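Local coordinates for myosin light chain (Saccharomyces cerevisiae, PDB 1M45), which serves as a light chain for MYO1 and MYO2, binding IQ motifs of these myosins and of IQG1, and takes part in cytokinesis, at residues N6-I9 / F10-F13; T38-L41 / V42-I46; Y138-F141 / I142-L146. One frame throughout, in Å; residues are numbered along the deposited sequence.

Overall arrangement
From the N terminus, the three contacts come in series; each is local, formed between residues three to five apart, and none nests in or crosses another. Contact 1 joins the turn 6-9 to the short helix 10-13 in the first EF-hand. Contact 2 starts helix 39-47, about 20 Å from contact 1 between centres, and links the loop end at T38 to the helix body. Contact 3 lies within helix 138-146, about 26 Å from either other contact (centres) and across the chain's centre from contact 2. Strand pair 20-22/57-59 belongs to the part of the fold holding contacts 1 and 2, pair 99-101/135-137 to that of contact 3. All three reach the bound IQ peptide.

Contact 1: N6-I9 / F10-F13; sequences NKDI and FTLF
D8 OD1 is approached by two groups: a water donates to it at 2.8 Å, and the T11 hydroxyl oxygen OG1 lies 3.2 Å away in a weak bond. The same hydroxyl stands 3.1 Å from the backbone oxygen of D8, O, also a weak contact. The water goes on to accept from the T11 amide N at 3.0 Å, so it joins the aspartate side chain to the backbone of the next turn. T11 OG1 is brought to D8 by a chi1 of 48°, which places it between its own backbone N and carbonyl carbon. In D8, CG anti to the backbone N (chi1 -155°) brings the carboxylate beside its own carbonyl, on the side of T11. D8 belongs to a type I' turn from N6 to I9, closed by I9 N donating to N6 O at 2.9 Å, with K7 and D8 both in left-handed backbone conformations. The turn leads into helix 10-13, the short entering helix of the first EF-hand; its F10 side chain lies near D14, a predicted calcium ligand. There L12 N donates to I9 O at 2.9 Å in a bent bond, 138° at the hydrogen, the donor standing above the carbonyl plane. On another side of the turn I9, which is buried, and F13 lie side by side and point the same way. I9 CG2 meets F13 CE1 at 3.6 Å, coming to the edge of the ring near its plane. Helix 26-32 packs against both residues, while I9 and L12 also reach apolar side chains of the bound IQ peptide.

Contact 2: T38-L41 / V42-I46; sequences TNQL and VQDII
Q40 and D44, one helical turn apart on the exposed side of the helix, are joined by a short bond from Q40 NE2 to D44 OD1, 2.7 Å, bent to 144° at the hydrogen. The oxygen lies in the plane of the glutamine amide but is met from above its own carboxylate plane, the two flat groups being turned 37° apart. Q40 starts out extended, CG anti to the backbone N, then bends at chi2 (62°), and this kink swings the amide forward over D44. The aspartate also sits close to the Q40 carbonyl, OD2 being 3.2 Å from Q40 O; two acceptors so near are likely to repel slightly, and the amide bond may offset that cost. Next comes the apolar pair: L41 and I45 touch loosely, L41 CG to I45 CD1 4.1 Å, both against L74 of helix 71-75. Beneath them runs the regular backbone pattern, with D44 N to Q40 O at 2.9 Å and I45 N to L41 O at 3.0 Å. A water spans the turn on another side, donating to N39 O and to Q43 OE1, 2.8 Å from the latter. The N39 side chain has its own partner, its OD1 taking a hydrogen bond from R31. Furthest back, T38 sets the helix start: L41 N donates to T38 OG1 at 3.1 Å, nearly straight, while T38 O accepts from V42 N. P37, just ahead of T38, packs on V42. A threonine hydroxyl taking an amide of the first turn in this way is a classic N-cap, here opening helix 39-47.

Contact 3: Y138-F141 / I142-L146; sequences YKKF and IEDVL
V145 lays its CG2 methyl over one face of the F141 ring, a CH-pi contact with the carbon 4.0 Å from the ring centroid and 22° off the normal. It sits toward the rim, nearest to F141 CZ at 3.7 Å. F141 leaves the helix with CG anti to the backbone N (chi1 166°), which sets the ring out beside the helix, where the CG2 of V145 turns back over it; V145 likewise has CG1 anti to its N, which leaves CG2 beside that N. An alanine in place of F141 is likely to leave the V145 methyl without its ring face and open a gap against L124 and V128. On the exposed side K140 runs fully extended until a final bend at chi4, which drops NZ to D144 OD1 at 3.5 Å, a long salt bridge. D144 has a second positive partner, R147, paired with its OD2, and a water donates to both OD2 (2.7 Å) and K140 O. The carboxylate is thus held by charges from before and after it along the chain. I142 keeps CG1 beside its backbone N, so that this carbon rests 3.1 Å from Y138 O, the acceptor of I142 N. Y138, at the first turn, holds its ring in the crowded position (chi1 50°). From there OH reaches D93, a predicted calcium ligand, with a hydrogen bond, and the ring lies nearly parallel to that of F89. Helix 138-146, the exiting helix of the last EF-hand, follows strand 135-137; helix 83-90 packs on Y138, K139 and I142, helix 118-125 touches F141 and V145, and V145 also meets the bound IQ peptide.

Contact 1: N6-I9 / F10-F13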
ATOM      1  N   ASN A   6       2.892  16.911  -2.376  1.00 25.03           N
ATOM      2  CA  ASN A   6       1.500  16.817  -1.948  1.00 24.20           C
ATOM      3  C   ASN A   6       0.561  16.575  -3.124  1.00 23.25           C
ATOM      4  O   ASN A   6      -0.372  15.780  -3.002  1.00 23.00           O
ATOM      5  CB  ASN A   6       1.067  18.069  -1.167  1.00 22.75           C
ATOM      6  CG  ASN A   6      -0.404  18.021  -0.727  1.00 24.02           C
ATOM      7  OD1 ASN A   6      -1.214  18.892  -1.095  1.00 24.94           O
ATOM      8  ND2 ASN A   6      -0.749  17.027   0.078  1.00 18.95           N
ATOM      9  N   LYS A   7       0.801  17.273  -4.239  1.00 23.20           N
ATOM     10  CA  LYS A   7      -0.025  17.165  -5.436  1.00 23.19           C
ATOM     11  C   LYS A   7      -1.515  17.323  -5.106  1.00 23.05           C
ATOM     12  O   LYS A   7      -2.371  16.594  -5.643  1.00 22.19           O
ATOM     13  CB  LYS A   7       0.232  15.829  -6.123  1.00 24.97           C
ATOM     14  CG  LYS A   7       1.676  15.640  -6.593  1.00 28.93           C
ATOM     15  CD  LYS A   7       1.790  14.338  -7.358  1.00 36.76           C
ATOM     16  CE  LYS A   7       3.185  14.140  -7.951  1.00 40.23           C
ATOM     17  NZ  LYS A   7       3.254  12.789  -8.607  1.00 43.36           N
ATOM     18  N   ASP A   8      -1.795  18.284  -4.217  1.00 21.43           N
ATOM     19  CA  ASP A   8      -3.158  18.629  -3.773  1.00 21.07           C
ATOM     20  C   ASP A   8      -3.910  17.497  -3.090  1.00 20.47           C
ATOM     21  O   ASP A   8      -5.137  17.473  -3.095  1.00 21.68           O
ATOM     22  CB  ASP A   8      -4.014  19.102  -4.935  1.00 22.58           C
ATOM     23  CG  ASP A   8      -5.154  20.012  -4.484  1.00 19.90           C
ATOM     24  OD1 ASP A   8      -5.021  20.715  -3.471  1.00 26.10           O
ATOM     25  OD2 ASP A   8      -6.193  20.059  -5.121  1.00 23.40           O
ATOM     26  N   ILE A   9      -3.181  16.527  -2.559  1.00 18.41           N
ATOM     27  CA  ILE A   9      -3.845  15.414  -1.923  1.00 16.55           C
ATOM     28  C   ILE A   9      -4.349  15.783  -0.522  1.00 15.99           C
ATOM     29  O   ILE A   9      -5.390  15.304  -0.081  1.00 15.86           O
ATOM     30  CB  ILE A   9      -2.895  14.213  -1.877  1.00 16.54           C
ATOM     31  CG1 ILE A   9      -2.697  13.649  -3.280  1.00 18.57           C
ATOM     32  CG2 ILE A   9      -3.418  13.143  -0.892  1.00 18.72           C
ATOM     33  CD1 ILE A   9      -1.506  12.644  -3.345  1.00 18.65           C
ATOM     34  N   PHE A  10      -3.626  16.646   0.181  1.00 16.92           N
ATOM     35  CA  PHE A  10      -3.999  17.030   1.528  1.00 17.53           C
ATOM     36  C   PHE A  10      -5.473  17.480   1.647  1.00 18.97           C
ATOM     37  O   PHE A  10      -6.141  17.145   2.630  1.00 18.63           O
ATOM     38  CB  PHE A  10      -3.057  18.112   2.034  1.00 19.06           C
ATOM     39  CG  PHE A  10      -3.179  18.400   3.494  1.00 20.61           C
ATOM     40  CD1 PHE A  10      -4.051  19.392   3.944  1.00 20.51           C
ATOM     41  CD2 PHE A  10      -2.439  17.694   4.443  1.00 22.32           C
ATOM     42  CE1 PHE A  10      -4.176  19.665   5.313  1.00 23.59           C
ATOM     43  CE2 PHE A  10      -2.531  17.981   5.780  1.00 25.18           C
ATOM     44  CZ  PHE A  10      -3.414  18.963   6.228  1.00 25.17           C
ATOM     45  N   THR A  11      -5.978  18.198   0.645  1.00 19.16           N
ATOM     46  CA  THR A  11      -7.368  18.683   0.692  1.00 20.61           C
ATOM     47  C   THR A  11      -8.371  17.542   0.667  1.00 20.35           C
ATOM     48  O   THR A  11      -9.463  17.683   1.234  1.00 21.96           O
ATOM     49  CB  THR A  11      -7.717  19.725  -0.431  1.00 21.11           C
ATOM     50  OG1 THR A  11      -7.269  19.242  -1.700  1.00 24.07           O
ATOM     51  CG2 THR A  11      -6.945  21.011  -0.224  1.00 24.16           C
ATOM     52  N   LEU A  12      -8.017  16.410   0.074  1.00 19.11           N
ATOM     53  CA  LEU A  12      -8.942  15.270   0.041  1.00 20.29           C
ATOM     54  C   LEU A  12      -9.060  14.633   1.424  1.00 19.63           C
ATOM     55  O   LEU A  12     -10.072  13.952   1.739  1.00 21.56           O
ATOM     56  CB  LEU A  12      -8.488  14.222  -0.988  1.00 20.41           C
ATOM     57  CG  LEU A  12      -8.458  14.619  -2.454  1.00 21.34           C
ATOM     58  CD1 LEU A  12      -7.830  13.499  -3.289  1.00 24.49           C
ATOM     59  CD2 LEU A  12      -9.895  14.919  -2.898  1.00 23.40           C
ATOM     60  N   PHE A  13      -8.026  14.819   2.241  1.00 18.65           N
ATOM     61  CA  PHE A  13      -8.017  14.323   3.602  1.00 18.95           C
ATOM     62  C   PHE A  13      -8.605  15.355   4.554  1.00 20.10           C
ATOM     63  O   PHE A  13      -8.882  15.042   5.724  1.00 23.20           O
ATOM     64  CB  PHE A  13      -6.587  13.948   4.039  1.00 18.93           C
ATOM     65  CG  PHE A  13      -6.106  12.634   3.458  1.00 14.05           C
ATOM     66  CD1 PHE A  13      -5.582  12.584   2.205  1.00 14.23           C
ATOM     67  CD2 PHE A  13      -6.305  11.444   4.165  1.00 16.91           C
ATOM     68  CE1 PHE A  13      -5.162  11.371   1.645  1.00 13.52           C
ATOM     69  CE2 PHE A  13      -5.896  10.214   3.625  1.00 14.69           C
ATOM     70  CZ  PHE A  13      -5.312  10.193   2.368  1.00 12.45           C
TER
HETATM   71  O   HOH W   1      -4.033  19.855  -1.008  1.00 25.56           O

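Contact 2: T38-L41 / V42-I46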
ATOM      1  N   THR A  38       4.630   0.540   6.893  1.00 19.56           N
ATOM      2  CA  THR A  38       3.892  -0.371   7.751  1.00 19.76           C
ATOM      3  C   THR A  38       3.226   0.523   8.787  1.00 19.79           C
ATOM      4  O   THR A  38       3.685   1.661   9.044  1.00 18.71           O
ATOM      5  CB  THR A  38       4.813  -1.341   8.517  1.00 20.01           C
ATOM      6  OG1 THR A  38       5.754  -0.558   9.270  1.00 18.46           O
ATOM      7  CG2 THR A  38       5.625  -2.193   7.549  1.00 20.72           C
ATOM      8  N   ASN A  39       2.154   0.019   9.403  1.00 21.58           N
ATOM      9  CA  ASN A  39       1.496   0.765  10.478  1.00 22.95           C
ATOM     10  C   ASN A  39       2.509   1.099  11.589  1.00 22.93           C
ATOM     11  O   ASN A  39       2.496   2.189  12.172  1.00 21.48           O
ATOM     12  CB  ASN A  39       0.299  -0.027  11.041  1.00 23.64           C
ATOM     13  CG  ASN A  39      -0.841  -0.244   9.998  1.00 27.88           C
ATOM     14  OD1 ASN A  39      -0.862   0.368   8.924  1.00 31.13           O
ATOM     15  ND2 ASN A  39      -1.790  -1.124  10.331  1.00 30.97           N
ATOM     16  N   GLN A  40       3.431   0.165  11.862  1.00 23.64           N
ATOM     17  CA  GLN A  40       4.459   0.418  12.866  1.00 23.86           C
ATOM     18  C   GLN A  40       5.327   1.643  12.599  1.00 22.78           C
ATOM     19  O   GLN A  40       5.585   2.454  13.506  1.00 23.08           O
ATOM     20  CB  GLN A  40       5.316  -0.841  13.117  1.00 24.82           C
ATOM     21  CG  GLN A  40       6.326  -0.689  14.225  1.00 28.85           C
ATOM     22  CD  GLN A  40       5.666  -0.421  15.554  1.00 32.83           C
ATOM     23  OE1 GLN A  40       4.768  -1.158  15.974  1.00 36.93           O
ATOM     24  NE2 GLN A  40       6.097   0.640  16.221  1.00 34.65           N
ATOM     25  N   LEU A  41       5.777   1.797  11.355  1.00 21.14           N
ATOM     26  CA  LEU A  41       6.583   2.943  10.995  1.00 20.50           C
ATOM     27  C   LEU A  41       5.822   4.251  11.220  1.00 20.86           C
ATOM     28  O   LEU A  41       6.387   5.224  11.688  1.00 20.05           O
ATOM     29  CB  LEU A  41       7.077   2.855   9.535  1.00 20.10           C
ATOM     30  CG  LEU A  41       7.825   4.100   9.035  1.00 19.46           C
ATOM     31  CD1 LEU A  41       9.023   4.403   9.907  1.00 22.17           C
ATOM     32  CD2 LEU A  41       8.295   3.885   7.589  1.00 18.08           C
ATOM     33  N   VAL A  42       4.543   4.246  10.872  1.00 20.22           N
ATOM     34  CA  VAL A  42       3.702   5.435  11.067  1.00 20.07           C
ATOM     35  C   VAL A  42       3.715   5.812  12.577  1.00 21.37           C
ATOM     36  O   VAL A  42       3.939   6.960  12.940  1.00 20.64           O
ATOM     37  CB  VAL A  42       2.288   5.187  10.550  1.00 20.41           C
ATOM     38  CG1 VAL A  42       1.409   6.416  10.751  1.00 20.89           C
ATOM     39  CG2 VAL A  42       2.307   4.793   9.058  1.00 18.95           C
ATOM     40  N   GLN A  43       3.491   4.815  13.430  1.00 23.31           N
ATOM     41  CA  GLN A  43       3.500   5.023  14.882  1.00 25.34           C
ATOM     42  C   GLN A  43       4.851   5.512  15.397  1.00 26.66           C
ATOM     43  O   GLN A  43       4.889   6.391  16.256  1.00 27.83           O
ATOM     44  CB  GLN A  43       3.098   3.721  15.599  1.00 25.19           C
ATOM     45  CG  GLN A  43       1.704   3.247  15.274  1.00 27.00           C
ATOM     46  CD  GLN A  43       0.641   4.262  15.652  1.00 29.58           C
ATOM     47  OE1 GLN A  43      -0.282   4.496  14.891  1.00 34.14           O
ATOM     48  NE2 GLN A  43       0.780   4.871  16.829  1.00 32.64           N
ATOM     49  N   ASP A  44       5.955   5.000  14.858  1.00 26.79           N
ATOM     50  CA  ASP A  44       7.270   5.458  15.287  1.00 27.13           C
ATOM     51  C   ASP A  44       7.475   6.926  14.923  1.00 27.11           C
ATOM     52  O   ASP A  44       8.053   7.693  15.693  1.00 28.14           O
ATOM     53  CB  ASP A  44       8.404   4.618  14.669  1.00 27.55           C
ATOM     54  CG  ASP A  44       8.305   3.134  14.997  1.00 30.68           C
ATOM     55  OD1 ASP A  44       7.831   2.755  16.083  1.00 33.84           O
ATOM     56  OD2 ASP A  44       8.689   2.260  14.193  1.00 35.64           O
ATOM     57  N   ILE A  45       6.992   7.312  13.743  1.00 26.79           N
ATOM     58  CA  ILE A  45       7.099   8.680  13.273  1.00 25.79           C
ATOM     59  C   ILE A  45       6.340   9.625  14.184  1.00 27.03           C
ATOM     60  O   ILE A  45       6.891  10.638  14.578  1.00 27.15           O
ATOM     61  CB  ILE A  45       6.613   8.818  11.819  1.00 25.93           C
ATOM     62  CG1 ILE A  45       7.624   8.200  10.863  1.00 25.75           C
ATOM     63  CG2 ILE A  45       6.446  10.305  11.446  1.00 23.42           C
ATOM     64  CD1 ILE A  45       7.135   8.096   9.438  1.00 26.56           C
ATOM     65  N   ILE A  46       5.095   9.301  14.524  0.50 27.62           N
ATOM     66  CA  ILE A  46       4.288  10.181  15.375  0.50 28.83           C
ATOM     67  C   ILE A  46       4.778  10.156  16.810  0.50 29.90           C
ATOM     68  O   ILE A  46       4.917  11.206  17.427  0.50 30.26           O
ATOM     69  CB  ILE A  46       2.806   9.763  15.353  0.50 28.54           C
ATOM     70  CG1 ILE A  46       2.270   9.761  13.927  0.50 28.15           C
ATOM     71  CG2 ILE A  46       1.962  10.708  16.225  0.50 29.55           C
ATOM     72  CD1 ILE A  46       0.831   9.349  13.828  0.50 26.01           C
TER
HETATM   73  O   HOH W   2      -0.220   3.009  12.506  1.00 26.13           O

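Contact 3: Y138-F141 / I142-L146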
ATOM      1  N   TYR A 138       0.439 -13.032 -12.401  1.00 18.00           N
ATOM      2  CA  TYR A 138       0.924 -12.379 -11.179  1.00 17.40           C
ATOM      3  C   TYR A 138       2.076 -11.425 -11.396  1.00 17.65           C
ATOM      4  O   TYR A 138       2.175 -10.436 -10.689  1.00 15.93           O
ATOM      5  CB  TYR A 138       1.229 -13.343 -10.063  1.00 17.48           C
ATOM      6  CG  TYR A 138       2.100 -14.536 -10.355  1.00 14.79           C
ATOM      7  CD1 TYR A 138       3.489 -14.411 -10.405  1.00 18.68           C
ATOM      8  CD2 TYR A 138       1.543 -15.815 -10.438  1.00 16.58           C
ATOM      9  CE1 TYR A 138       4.303 -15.528 -10.586  1.00 19.62           C
ATOM     10  CE2 TYR A 138       2.347 -16.930 -10.624  1.00 18.88           C
ATOM     11  CZ  TYR A 138       3.722 -16.782 -10.697  1.00 20.73           C
ATOM     12  OH  TYR A 138       4.497 -17.897 -10.890  1.00 21.90           O
ATOM     13  N   LYS A 139       2.917 -11.688 -12.389  1.00 18.91           N
ATOM     14  CA  LYS A 139       3.957 -10.691 -12.682  1.00 20.29           C
ATOM     15  C   LYS A 139       3.355  -9.358 -13.120  1.00 20.39           C
ATOM     16  O   LYS A 139       3.872  -8.295 -12.737  1.00 20.34           O
ATOM     17  CB  LYS A 139       4.920 -11.191 -13.756  1.00 20.50           C
ATOM     18  CG  LYS A 139       5.951 -12.164 -13.224  1.00 24.00           C
ATOM     19  CD  LYS A 139       6.960 -12.501 -14.317  1.00 28.40           C
ATOM     20  CE  LYS A 139       8.056 -13.360 -13.789  1.00 33.19           C
ATOM     21  NZ  LYS A 139       8.826 -12.680 -12.735  1.00 37.81           N
ATOM     22  N   LYS A 140       2.311  -9.415 -13.942  1.00 19.25           N
ATOM     23  CA  LYS A 140       1.638  -8.198 -14.371  1.00 19.52           C
ATOM     24  C   LYS A 140       0.951  -7.526 -13.188  1.00 17.99           C
ATOM     25  O   LYS A 140       0.982  -6.295 -13.046  1.00 17.36           O
ATOM     26  CB  LYS A 140       0.648  -8.494 -15.502  1.00 20.21           C
ATOM     27  CG  LYS A 140      -0.108  -7.269 -15.941  1.00 26.04           C
ATOM     28  CD  LYS A 140      -1.113  -7.586 -17.067  1.00 32.47           C
ATOM     29  CE  LYS A 140      -1.583  -6.291 -17.754  1.00 37.36           C
ATOM     30  NZ  LYS A 140      -2.274  -5.330 -16.821  1.00 37.68           N
ATOM     31  N   PHE A 141       0.356  -8.340 -12.324  1.00 15.86           N
ATOM     32  CA  PHE A 141      -0.285  -7.833 -11.134  1.00 16.02           C
ATOM     33  C   PHE A 141       0.736  -7.114 -10.261  1.00 15.90           C
ATOM     34  O   PHE A 141       0.491  -5.984  -9.833  1.00 14.86           O
ATOM     35  CB  PHE A 141      -0.956  -8.989 -10.380  1.00 15.98           C
ATOM     36  CG  PHE A 141      -1.363  -8.639  -8.977  1.00 17.10           C
ATOM     37  CD1 PHE A 141      -2.498  -7.863  -8.748  1.00 19.30           C
ATOM     38  CD2 PHE A 141      -0.622  -9.111  -7.890  1.00 18.57           C
ATOM     39  CE1 PHE A 141      -2.878  -7.538  -7.417  1.00 16.62           C
ATOM     40  CE2 PHE A 141      -0.974  -8.788  -6.572  1.00 17.01           C
ATOM     41  CZ  PHE A 141      -2.107  -8.001  -6.336  1.00 17.12           C
ATOM     42  N   ILE A 142       1.871  -7.771  -9.990  1.00 14.91           N
ATOM     43  CA  ILE A 142       2.915  -7.162  -9.163  1.00 15.78           C
ATOM     44  C   ILE A 142       3.375  -5.844  -9.775  1.00 15.75           C
ATOM     45  O   ILE A 142       3.573  -4.840  -9.056  1.00 15.76           O
ATOM     46  CB  ILE A 142       4.083  -8.106  -8.981  1.00 16.43           C
ATOM     47  CG1 ILE A 142       3.632  -9.311  -8.137  1.00 15.93           C
ATOM     48  CG2 ILE A 142       5.225  -7.405  -8.250  1.00 18.17           C
ATOM     49  CD1 ILE A 142       4.603 -10.529  -8.280  1.00 16.83           C
ATOM     50  N   GLU A 143       3.561  -5.836 -11.096  1.00 16.18           N
ATOM     51  CA  GLU A 143       4.002  -4.593 -11.775  1.00 17.51           C
ATOM     52  C   GLU A 143       3.020  -3.446 -11.546  1.00 17.90           C
ATOM     53  O   GLU A 143       3.418  -2.306 -11.272  1.00 18.96           O
ATOM     54  CB  GLU A 143       4.206  -4.812 -13.267  1.00 18.26           C
ATOM     55  CG  GLU A 143       5.341  -5.779 -13.522  1.00 22.23           C
ATOM     56  CD  GLU A 143       6.697  -5.182 -13.223  1.00 31.09           C
ATOM     57  OE1 GLU A 143       6.873  -3.947 -13.390  1.00 32.34           O
ATOM     58  OE2 GLU A 143       7.584  -5.946 -12.812  1.00 34.97           O
ATOM     59  N   ASP A 144       1.734  -3.763 -11.625  1.00 16.53           N
ATOM     60  CA  ASP A 144       0.722  -2.737 -11.397  1.00 16.42           C
ATOM     61  C   ASP A 144       0.758  -2.208  -9.968  1.00 16.07           C
ATOM     62  O   ASP A 144       0.657  -0.995  -9.718  1.00 16.80           O
ATOM     63  CB  ASP A 144      -0.666  -3.319 -11.713  1.00 16.25           C
ATOM     64  CG  ASP A 144      -0.927  -3.431 -13.211  1.00 21.05           C
ATOM     65  OD1 ASP A 144      -1.965  -4.044 -13.584  1.00 26.15           O
ATOM     66  OD2 ASP A 144      -0.157  -3.002 -14.096  1.00 23.68           O
ATOM     67  N   VAL A 145       0.898  -3.111  -9.007  1.00 16.01           N
ATOM     68  CA  VAL A 145       0.871  -2.718  -7.608  1.00 15.77           C
ATOM     69  C   VAL A 145       2.087  -1.852  -7.285  1.00 17.22           C
ATOM     70  O   VAL A 145       1.980  -0.950  -6.466  1.00 17.64           O
ATOM     71  CB  VAL A 145       0.827  -3.973  -6.695  1.00 16.76           C
ATOM     72  CG1 VAL A 145       1.155  -3.656  -5.208  1.00 17.13           C
ATOM     73  CG2 VAL A 145      -0.563  -4.646  -6.825  1.00 15.77           C
ATOM     74  N   LEU A 146       3.227  -2.176  -7.899  1.00 16.81           N
ATOM     75  CA  LEU A 146       4.454  -1.455  -7.642  1.00 17.94           C
ATOM     76  C   LEU A 146       4.681  -0.197  -8.482  1.00 18.80           C
ATOM     77  O   LEU A 146       5.612   0.588  -8.184  1.00 18.37           O
ATOM     78  CB  LEU A 146       5.642  -2.403  -7.740  1.00 17.99           C
ATOM     79  CG  LEU A 146       5.664  -3.599  -6.777  1.00 17.16           C
ATOM     80  CD1 LEU A 146       6.972  -4.344  -7.074  1.00 17.67           C
ATOM     81  CD2 LEU A 146       5.556  -3.174  -5.302  1.00 19.02           C
TER
HETATM   82  O   HOH W   3       1.652  -4.450 -15.507  1.00 37.98           O